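Local coordinates for putative peptidyl-prolyl cis-trans isomerase Cbf2 (Campylobacter jejuni, PDB 3RFW), which probably catalyses cis-trans isomerisation of peptidyl-prolyl bonds and belongs to the SurA-like chaperones, with a parvulin-type isomerase module, at residues E18-M23 / I41-M46; A94-F99 / Q221-G226; T2-T5 / S10-D13. All blocks are in the same frame, centred on the assembly; numbering follows the deposited sequence.

Contact 1: E18-M23 / I41-M46; sequences EFFAPM and IQQYIM
F19 meets Y44, its CG swung opposite the backbone N (chi1 -177°), while the next residue, F20, turns its CG opposite the carbonyl carbon (chi1 -72°); these different torsions let two consecutive phenylalanines reach the same helix. Y44 presents the CD2-CE2 edge of its ring to the face of F19 in an offset edge-to-face pair, the planes 71° apart and the centroids separated by 5.5 Å. The tightest approach is at the base of the phenylalanine, where F19 CB lies 3.6 Å from Y44 CD2. F19 also leans on its own neighbour: its CD2 stands 3.5 Å above the plane of the F20 ring, over the ring centre. F20 reaches on to the second helix, its CE2 4.1 Å from Y44 CB. The aliphatic stem of Q43 completes the group, with Q43 CG at the edge of the F20 ring, 4.1 Å from F20 CZ. No hydrogen bond links the two segments, but Y44 OH bonds to E15, one turn before F19, and so ties the tyrosine to helix 13-24 at its polar end too. L40 backs F20, and R71 of the second subunit bonds to the carbonyl O of E18. The axes come no closer than 11.1 Å, a spacing bridged by the aromatic side chains. This is aromatic packing of two steeply crossing helices, 13-24 and 34-56, in the N-terminal helical region of a SurA-like chaperone.

Contact 2: A94-F99 / Q221-G226; sequences AKVKAF and QGIENG
I223 of helix 216-246 fits between V96 and F99, residues one turn apart on helix 93-103, and its branches divide the work. Its CB comes first, 4.1 Å from V96 CG1. From there CG2, placed opposite the backbone N, enters between the two partners: it lies 3.7 Å from F99 CD2, with V96 O at 3.8 Å and V96 CG1 slightly farther off. The other branch runs through CG1, and its bend (chi2 -50°) carries the terminal CD1 back beside the phenylalanine, 3.9 Å from F99 CD2. Both methyls of I223 thus meet the ring at CD2, and CD1 also nears CE2. V96 serves two neighbours with its two methyls, CG1 facing I223 while CG2 lies 3.8 Å from E224 CG. In this way the aliphatic part of the glutamate covers the valine, the chain continuing extended towards its carboxylate. No hydrogen bond crosses between the two segments, which meet through apolar contacts. Around them Y107 touches both F99 and I223, F216 packs on V96, and L227 reaches F99 from the following turn of helix 216-246. The axes approach to 9.3 Å at 112°, and the nearest CA atoms are those of V96 and E224. Helix 93-103 leads into the first strand of the four-stranded antiparallel sheet, and helix 216-246 follows its last; their crossing is an apolar helix-helix junction pairing the entry and exit of the parvulin-type isomerase module.

Contact 3: T2-T5 / S10-D13; sequences TVAT and SISD
The peptide groups of A4 and I11 are bonded across the hairpin: I11 O takes two N-H groups of the other strand, A4 O one. V3 N reaches I11 O at 2.7 Å in an almost straight bond, and A4 N adds a second, weak one to the same oxygen at 3.5 Å. The return bond is shorter, I11 N to A4 O at 2.6 Å, although this donor lies off the A4 carbonyl plane, tilted by 24°. Because V3 and A4 both face I11, the register slips by one residue: a classic beta bulge, before which T2 pairs with S12 and after which A4 pairs with I11. On one face of the two strands lie A4 and I11, their CB atoms 4.2 Å apart; on the other lie T5 and S10. A water 2.9 Å from S10 OG also makes a weak hydrogen bond to T2 OG1. V3, at the bulge, turns CG1 opposite its carbonyl carbon (chi1 -71°), which leaves CG2 between the backbone N and the carbonyl carbon; CG2 sits close to I11 O, while CG1 meets D13 CB at 3.8 Å, the two side chains crossing at about a right angle. S12 is the N-cap of helix 13-24 and closes the strand: its OG caps a backbone N of the first helical turn while S12 N bonds to E15 OE1, as in a capping box, and D13 OD1 binds the N of A1. The hairpin of strands 2-6 and 9-12 thus runs directly into helix 13-24. Helix 34-56 packs beneath A4 and I11 with I45 and Y44, and A4 and T5 continue the sheet into an antiparallel strand of the second subunit, near its E250 and Y251.

How the contacts relate
Contacts 3 and 1 form one continuous region, their centres 12 Å apart: strand 9-12 passes straight into helix 13-24, and helix 34-56 lies against both, with I41 CD1 3.8 Å from V3 CB. Y44 takes part in contact 1 and also packs on the hairpin, its CD1 lying 3.9 Å from I11 CG2. Both contacts also touch the second subunit, so this end of the chain takes part in the dimer. Contact 2 stands apart, its centre about 40 Å from that of contact 1 and about 49 Å from that of contact 3. It lies at the junction with the isomerase module, far from the hairpin region.

Contact 1: E18-M23 / I41-M46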
loop_
_atom_site.group_PDB
_atom_site.type_symbol
_atom_site.label_atom_id
_atom_site.label_comp_id
_atom_site.label_asym_id
_atom_site.label_seq_id
_atom_site.Cartn_x
_atom_site.Cartn_y
_atom_site.Cartn_z
ATOM N N GLU A 18 -17.941 -16.477 -22.340
ATOM C CA GLU A 18 -17.103 -17.289 -21.466
ATOM C C GLU A 18 -15.699 -16.741 -21.335
ATOM O O GLU A 18 -15.088 -16.820 -20.252
ATOM C CB GLU A 18 -17.065 -18.756 -21.913
ATOM C CG GLU A 18 -18.455 -19.385 -21.996
ATOM C CD GLU A 18 -18.464 -20.898 -21.751
ATOM O OE1 GLU A 18 -18.523 -21.288 -20.556
ATOM O OE2 GLU A 18 -18.530 -21.680 -22.748
ATOM N N PHE A 19 -15.163 -16.201 -22.430
ATOM C CA PHE A 19 -13.822 -15.610 -22.357
ATOM C C PHE A 19 -13.802 -14.424 -21.372
ATOM O O PHE A 19 -12.819 -14.233 -20.680
ATOM C CB PHE A 19 -13.324 -15.171 -23.742
ATOM C CG PHE A 19 -11.927 -14.613 -23.742
ATOM C CD1 PHE A 19 -10.821 -15.459 -23.647
ATOM C CD2 PHE A 19 -11.713 -13.239 -23.859
ATOM C CE1 PHE A 19 -9.531 -14.950 -23.590
ATOM C CE2 PHE A 19 -10.425 -12.729 -23.930
ATOM C CZ PHE A 19 -9.316 -13.579 -23.763
ATOM N N PHE A 20 -14.860 -13.608 -21.349
ATOM C CA PHE A 20 -14.826 -12.378 -20.550
ATOM C C PHE A 20 -15.489 -12.494 -19.166
ATOM O O PHE A 20 -15.431 -11.565 -18.365
ATOM C CB PHE A 20 -15.418 -11.189 -21.317
ATOM C CG PHE A 20 -14.545 -10.693 -22.417
ATOM C CD1 PHE A 20 -13.350 -10.055 -22.132
ATOM C CD2 PHE A 20 -14.885 -10.924 -23.728
ATOM C CE1 PHE A 20 -12.527 -9.627 -23.155
ATOM C CE2 PHE A 20 -14.072 -10.502 -24.752
ATOM C CZ PHE A 20 -12.864 -9.881 -24.468
ATOM N N ALA A 21 -16.155 -13.614 -18.909
ATOM C CA ALA A 21 -16.861 -13.816 -17.640
ATOM C C ALA A 21 -16.023 -13.500 -16.374
ATOM O O ALA A 21 -16.494 -12.810 -15.492
ATOM C CB ALA A 21 -17.477 -15.218 -17.575
ATOM N N PRO A 22 -14.747 -13.893 -16.348
ATOM C CA PRO A 22 -13.914 -13.478 -15.211
ATOM C C PRO A 22 -13.899 -11.961 -15.028
ATOM O O PRO A 22 -14.127 -11.473 -13.916
ATOM C CB PRO A 22 -12.511 -13.967 -15.589
ATOM C CG PRO A 22 -12.771 -15.136 -16.528
ATOM C CD PRO A 22 -14.033 -14.791 -17.276
ATOM N N MET A 23 -13.665 -11.230 -16.110
ATOM C CA MET A 23 -13.561 -9.773 -16.048
ATOM C C MET A 23 -14.905 -9.103 -15.778
ATOM O O MET A 23 -14.941 -7.973 -15.324
ATOM C CB MET A 23 -12.943 -9.197 -17.339
ATOM C CG MET A 23 -13.148 -7.675 -17.526
ATOM S SD MET A 23 -13.469 -7.090 -19.228
ATOM C CE MET A 23 -14.659 -5.771 -18.946
ATOM N N ILE A 41 -16.205 -8.282 -28.616
ATOM C CA ILE A 41 -16.109 -9.153 -29.781
ATOM C C ILE A 41 -14.832 -8.936 -30.612
ATOM O O ILE A 41 -14.132 -9.900 -30.929
ATOM C CB ILE A 41 -17.361 -9.100 -30.647
ATOM C CG1 ILE A 41 -18.593 -9.442 -29.805
ATOM C CG2 ILE A 41 -17.227 -10.115 -31.796
ATOM C CD1 ILE A 41 -19.914 -9.203 -30.518
ATOM N N GLN A 42 -14.473 -7.675 -30.854
ATOM C CA GLN A 42 -13.223 -7.326 -31.559
ATOM C C GLN A 42 -12.018 -7.864 -30.815
ATOM O O GLN A 42 -11.117 -8.419 -31.408
ATOM C CB GLN A 42 -13.028 -5.798 -31.648
ATOM C CG GLN A 42 -13.886 -5.081 -32.681
ATOM C CD GLN A 42 -13.377 -3.661 -32.952
ATOM O OE1 GLN A 42 -14.146 -2.692 -32.933
ATOM N NE2 GLN A 42 -12.058 -3.531 -33.138
ATOM N N GLN A 43 -11.933 -7.510 -29.542
ATOM C CA GLN A 43 -10.860 -7.993 -28.698
ATOM C C GLN A 43 -10.718 -9.538 -28.752
ATOM O O GLN A 43 -9.616 -10.068 -28.930
ATOM C CB GLN A 43 -11.095 -7.514 -27.278
ATOM C CG GLN A 43 -9.930 -7.805 -26.363
ATOM C CD GLN A 43 -9.960 -6.968 -25.086
ATOM O OE1 GLN A 43 -10.748 -6.004 -24.954
ATOM N NE2 GLN A 43 -9.093 -7.321 -24.140
ATOM N N TYR A 44 -11.848 -10.236 -28.734
ATOM C CA TYR A 44 -11.856 -11.698 -28.710
ATOM C C TYR A 44 -11.390 -12.275 -30.038
ATOM O O TYR A 44 -10.542 -13.193 -30.075
ATOM C CB TYR A 44 -13.258 -12.233 -28.359
ATOM C CG TYR A 44 -13.340 -13.758 -28.399
ATOM C CD1 TYR A 44 -13.672 -14.425 -29.579
ATOM C CD2 TYR A 44 -12.936 -14.525 -27.304
ATOM C CE1 TYR A 44 -13.593 -15.808 -29.682
ATOM C CE2 TYR A 44 -12.906 -15.930 -27.379
ATOM C CZ TYR A 44 -13.248 -16.564 -28.558
ATOM O OH TYR A 44 -13.257 -17.950 -28.620
ATOM N N ILE A 45 -11.826 -11.639 -31.128
ATOM C CA ILE A 45 -11.378 -12.009 -32.491
ATOM C C ILE A 45 -9.869 -11.805 -32.647
ATOM O O ILE A 45 -9.144 -12.617 -33.228
ATOM C CB ILE A 45 -12.181 -11.161 -33.557
ATOM C CG1 ILE A 45 -13.630 -11.684 -33.623
ATOM C CG2 ILE A 45 -11.484 -11.227 -34.905
ATOM C CD1 ILE A 45 -14.636 -10.760 -34.292
ATOM N N MET A 46 -9.368 -10.738 -32.057
ATOM C CA MET A 46 -7.931 -10.459 -32.097
ATOM C C MET A 46 -7.157 -11.535 -31.333
ATOM O O MET A 46 -6.143 -12.061 -31.834
ATOM C CB MET A 46 -7.647 -9.054 -31.535
ATOM C CG MET A 46 -6.168 -8.775 -31.198
ATOM S SD MET A 46 -5.299 -8.490 -32.750
ATOM C CE MET A 46 -6.072 -6.913 -33.163
#

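Contact 2: A94-F99 / Q221-G226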
loop_
_atom_site.group_PDB
_atom_site.type_symbol
_atom_site.label_atom_id
_atom_site.label_comp_id
_atom_site.label_asym_id
_atom_site.label_seq_id
_atom_site.Cartn_x
_atom_site.Cartn_y
_atom_site.Cartn_z
ATOM N N ALA A 94 -24.274 -22.385 16.019
ATOM C CA ALA A 94 -23.879 -22.611 17.421
ATOM C C ALA A 94 -22.388 -22.423 17.690
ATOM O O ALA A 94 -22.002 -21.866 18.730
ATOM C CB ALA A 94 -24.359 -23.986 17.917
ATOM N N LYS A 95 -21.538 -22.835 16.743
ATOM C CA LYS A 95 -20.077 -22.657 16.925
ATOM C C LYS A 95 -19.668 -21.170 16.893
ATOM O O LYS A 95 -18.764 -20.718 17.610
ATOM C CB LYS A 95 -19.299 -23.473 15.875
ATOM C CG LYS A 95 -19.617 -25.002 15.905
ATOM C CD LYS A 95 -18.332 -25.854 15.854
ATOM C CE LYS A 95 -18.595 -27.356 15.603
ATOM N NZ LYS A 95 -19.296 -27.656 14.321
ATOM N N VAL A 96 -20.330 -20.409 16.037
ATOM C CA VAL A 96 -20.019 -18.987 15.904
ATOM C C VAL A 96 -20.355 -18.258 17.215
ATOM O O VAL A 96 -19.502 -17.634 17.849
ATOM C CB VAL A 96 -20.887 -18.381 14.770
ATOM C CG1 VAL A 96 -20.636 -16.879 14.645
ATOM C CG2 VAL A 96 -20.611 -19.119 13.441
ATOM N N LYS A 97 -21.614 -18.397 17.621
ATOM C CA LYS A 97 -22.105 -17.954 18.924
ATOM C C LYS A 97 -21.230 -18.412 20.070
ATOM O O LYS A 97 -20.820 -17.607 20.915
ATOM C CB LYS A 97 -23.512 -18.501 19.138
ATOM C CG LYS A 97 -24.480 -17.553 19.883
ATOM C CD LYS A 97 -23.785 -16.249 20.353
ATOM N N ALA A 98 -20.956 -19.717 20.113
ATOM C CA ALA A 98 -20.112 -20.290 21.175
ATOM C C ALA A 98 -18.724 -19.660 21.240
ATOM O O ALA A 98 -18.206 -19.412 22.325
ATOM C CB ALA A 98 -20.022 -21.823 21.031
ATOM N N PHE A 99 -18.121 -19.357 20.086
ATOM C CA PHE A 99 -16.814 -18.686 20.096
ATOM C C PHE A 99 -16.930 -17.251 20.637
ATOM O O PHE A 99 -16.004 -16.753 21.295
ATOM C CB PHE A 99 -16.191 -18.632 18.687
ATOM C CG PHE A 99 -14.796 -18.051 18.666
ATOM C CD1 PHE A 99 -13.683 -18.873 18.784
ATOM C CD2 PHE A 99 -14.596 -16.682 18.542
ATOM C CE1 PHE A 99 -12.398 -18.334 18.835
ATOM C CE2 PHE A 99 -13.300 -16.137 18.540
ATOM C CZ PHE A 99 -12.211 -16.969 18.705
ATOM N N GLN A 221 -19.815 -12.338 11.493
ATOM C CA GLN A 221 -19.355 -12.770 10.172
ATOM C C GLN A 221 -17.863 -13.016 10.184
ATOM O O GLN A 221 -17.411 -14.076 9.772
ATOM C CB GLN A 221 -19.717 -11.757 9.081
ATOM C CG GLN A 221 -21.007 -12.090 8.315
ATOM C CD GLN A 221 -21.020 -13.478 7.693
ATOM O OE1 GLN A 221 -19.995 -13.994 7.228
ATOM N NE2 GLN A 221 -22.197 -14.081 7.655
ATOM N N GLY A 222 -17.118 -12.069 10.747
ATOM C CA GLY A 222 -15.703 -12.241 10.993
ATOM C C GLY A 222 -15.344 -13.509 11.759
ATOM O O GLY A 222 -14.338 -14.149 11.454
ATOM N N ILE A 223 -16.139 -13.853 12.768
ATOM C CA ILE A 223 -15.873 -15.028 13.607
ATOM C C ILE A 223 -16.068 -16.259 12.716
ATOM O O ILE A 223 -15.249 -17.163 12.717
ATOM C CB ILE A 223 -16.898 -15.169 14.779
ATOM C CG1 ILE A 223 -16.826 -13.995 15.765
ATOM C CG2 ILE A 223 -16.703 -16.497 15.513
ATOM C CD1 ILE A 223 -15.420 -13.681 16.236
ATOM N N GLU A 224 -17.165 -16.257 11.967
ATOM C CA GLU A 224 -17.493 -17.333 11.074
ATOM C C GLU A 224 -16.432 -17.581 10.003
ATOM O O GLU A 224 -15.974 -18.720 9.834
ATOM C CB GLU A 224 -18.855 -17.126 10.433
ATOM C CG GLU A 224 -19.421 -18.424 9.925
ATOM C CD GLU A 224 -20.684 -18.257 9.129
ATOM O OE1 GLU A 224 -21.379 -17.234 9.307
ATOM O OE2 GLU A 224 -21.009 -19.182 8.359
ATOM N N ASN A 225 -15.994 -16.507 9.346
ATOM C CA ASN A 225 -14.936 -16.576 8.347
ATOM C C ASN A 225 -13.702 -17.219 8.920
ATOM O O ASN A 225 -13.144 -18.121 8.318
ATOM C CB ASN A 225 -14.577 -15.177 7.837
ATOM C CG ASN A 225 -15.671 -14.566 7.024
ATOM O OD1 ASN A 225 -16.615 -15.250 6.625
ATOM N ND2 ASN A 225 -15.567 -13.251 6.776
ATOM N N GLY A 226 -13.314 -16.778 10.108
ATOM C CA GLY A 226 -12.127 -17.289 10.794
ATOM C C GLY A 226 -12.270 -18.735 11.251
ATOM O O GLY A 226 -11.313 -19.506 11.182
#

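Contact 3: T2-T5 / S10-D13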
loop_
_atom_site.group_PDB
_atom_site.type_symbol
_atom_site.label_atom_id
_atom_site.label_comp_id
_atom_site.label_asym_id
_atom_site.label_seq_id
_atom_site.Cartn_x
_atom_site.Cartn_y
_atom_site.Cartn_z
ATOM N N THR A 2 -24.367 -16.637 -33.364
ATOM C CA THR A 2 -23.190 -16.197 -34.077
ATOM C C THR A 2 -23.153 -14.693 -34.089
ATOM O O THR A 2 -24.129 -14.056 -34.450
ATOM C CB THR A 2 -23.226 -16.711 -35.496
ATOM O OG1 THR A 2 -23.104 -18.130 -35.450
ATOM C CG2 THR A 2 -22.078 -16.131 -36.309
ATOM N N VAL A 3 -22.057 -14.117 -33.614
ATOM C CA VAL A 3 -21.988 -12.657 -33.507
ATOM C C VAL A 3 -20.990 -12.145 -34.540
ATOM O O VAL A 3 -20.840 -10.947 -34.739
ATOM C CB VAL A 3 -21.591 -12.210 -32.071
ATOM C CG1 VAL A 3 -22.738 -12.475 -31.108
ATOM C CG2 VAL A 3 -20.323 -12.946 -31.610
ATOM N N ALA A 4 -20.242 -13.068 -35.132
ATOM C CA ALA A 4 -19.242 -12.717 -36.129
ATOM C C ALA A 4 -18.751 -13.969 -36.833
ATOM O O ALA A 4 -18.891 -15.065 -36.304
ATOM C CB ALA A 4 -18.073 -11.968 -35.483
ATOM N N THR A 5 -18.138 -13.797 -38.007
ATOM C CA THR A 5 -17.453 -14.887 -38.689
ATOM C C THR A 5 -16.087 -14.351 -38.983
ATOM O O THR A 5 -15.912 -13.152 -39.190
ATOM C CB THR A 5 -18.132 -15.293 -40.050
ATOM O OG1 THR A 5 -18.023 -14.207 -40.984
ATOM C CG2 THR A 5 -19.615 -15.632 -39.860
ATOM N N SER A 10 -17.660 -19.181 -37.666
ATOM C CA SER A 10 -18.557 -18.535 -36.742
ATOM C C SER A 10 -17.937 -18.303 -35.361
ATOM O O SER A 10 -17.213 -19.143 -34.838
ATOM C CB SER A 10 -19.812 -19.402 -36.583
ATOM O OG SER A 10 -20.695 -19.159 -37.663
ATOM N N ILE A 11 -18.206 -17.129 -34.799
ATOM C CA ILE A 11 -17.881 -16.830 -33.423
ATOM C C ILE A 11 -19.233 -16.693 -32.721
ATOM O O ILE A 11 -20.056 -15.862 -33.111
ATOM C CB ILE A 11 -17.079 -15.488 -33.324
ATOM C CG1 ILE A 11 -15.821 -15.518 -34.210
ATOM C CG2 ILE A 11 -16.762 -15.095 -31.878
ATOM C CD1 ILE A 11 -14.654 -16.364 -33.672
ATOM N N SER A 12 -19.471 -17.532 -31.711
ATOM C CA SER A 12 -20.674 -17.420 -30.880
ATOM C C SER A 12 -20.567 -16.330 -29.822
ATOM O O SER A 12 -19.467 -15.962 -29.412
ATOM C CB SER A 12 -20.973 -18.747 -30.180
ATOM O OG SER A 12 -19.862 -19.210 -29.425
ATOM N N ASP A 13 -21.719 -15.896 -29.317
ATOM C CA ASP A 13 -21.776 -15.071 -28.128
ATOM C C ASP A 13 -21.345 -15.836 -26.880
ATOM O O ASP A 13 -20.683 -15.277 -25.995
ATOM C CB ASP A 13 -23.174 -14.474 -27.942
ATOM C CG ASP A 13 -24.260 -15.537 -27.838
ATOM O OD1 ASP A 13 -23.969 -16.753 -27.940
ATOM O OD2 ASP A 13 -25.420 -15.143 -27.664
HETATM O O HOH W 1 -23.462 -19.428 -38.538
#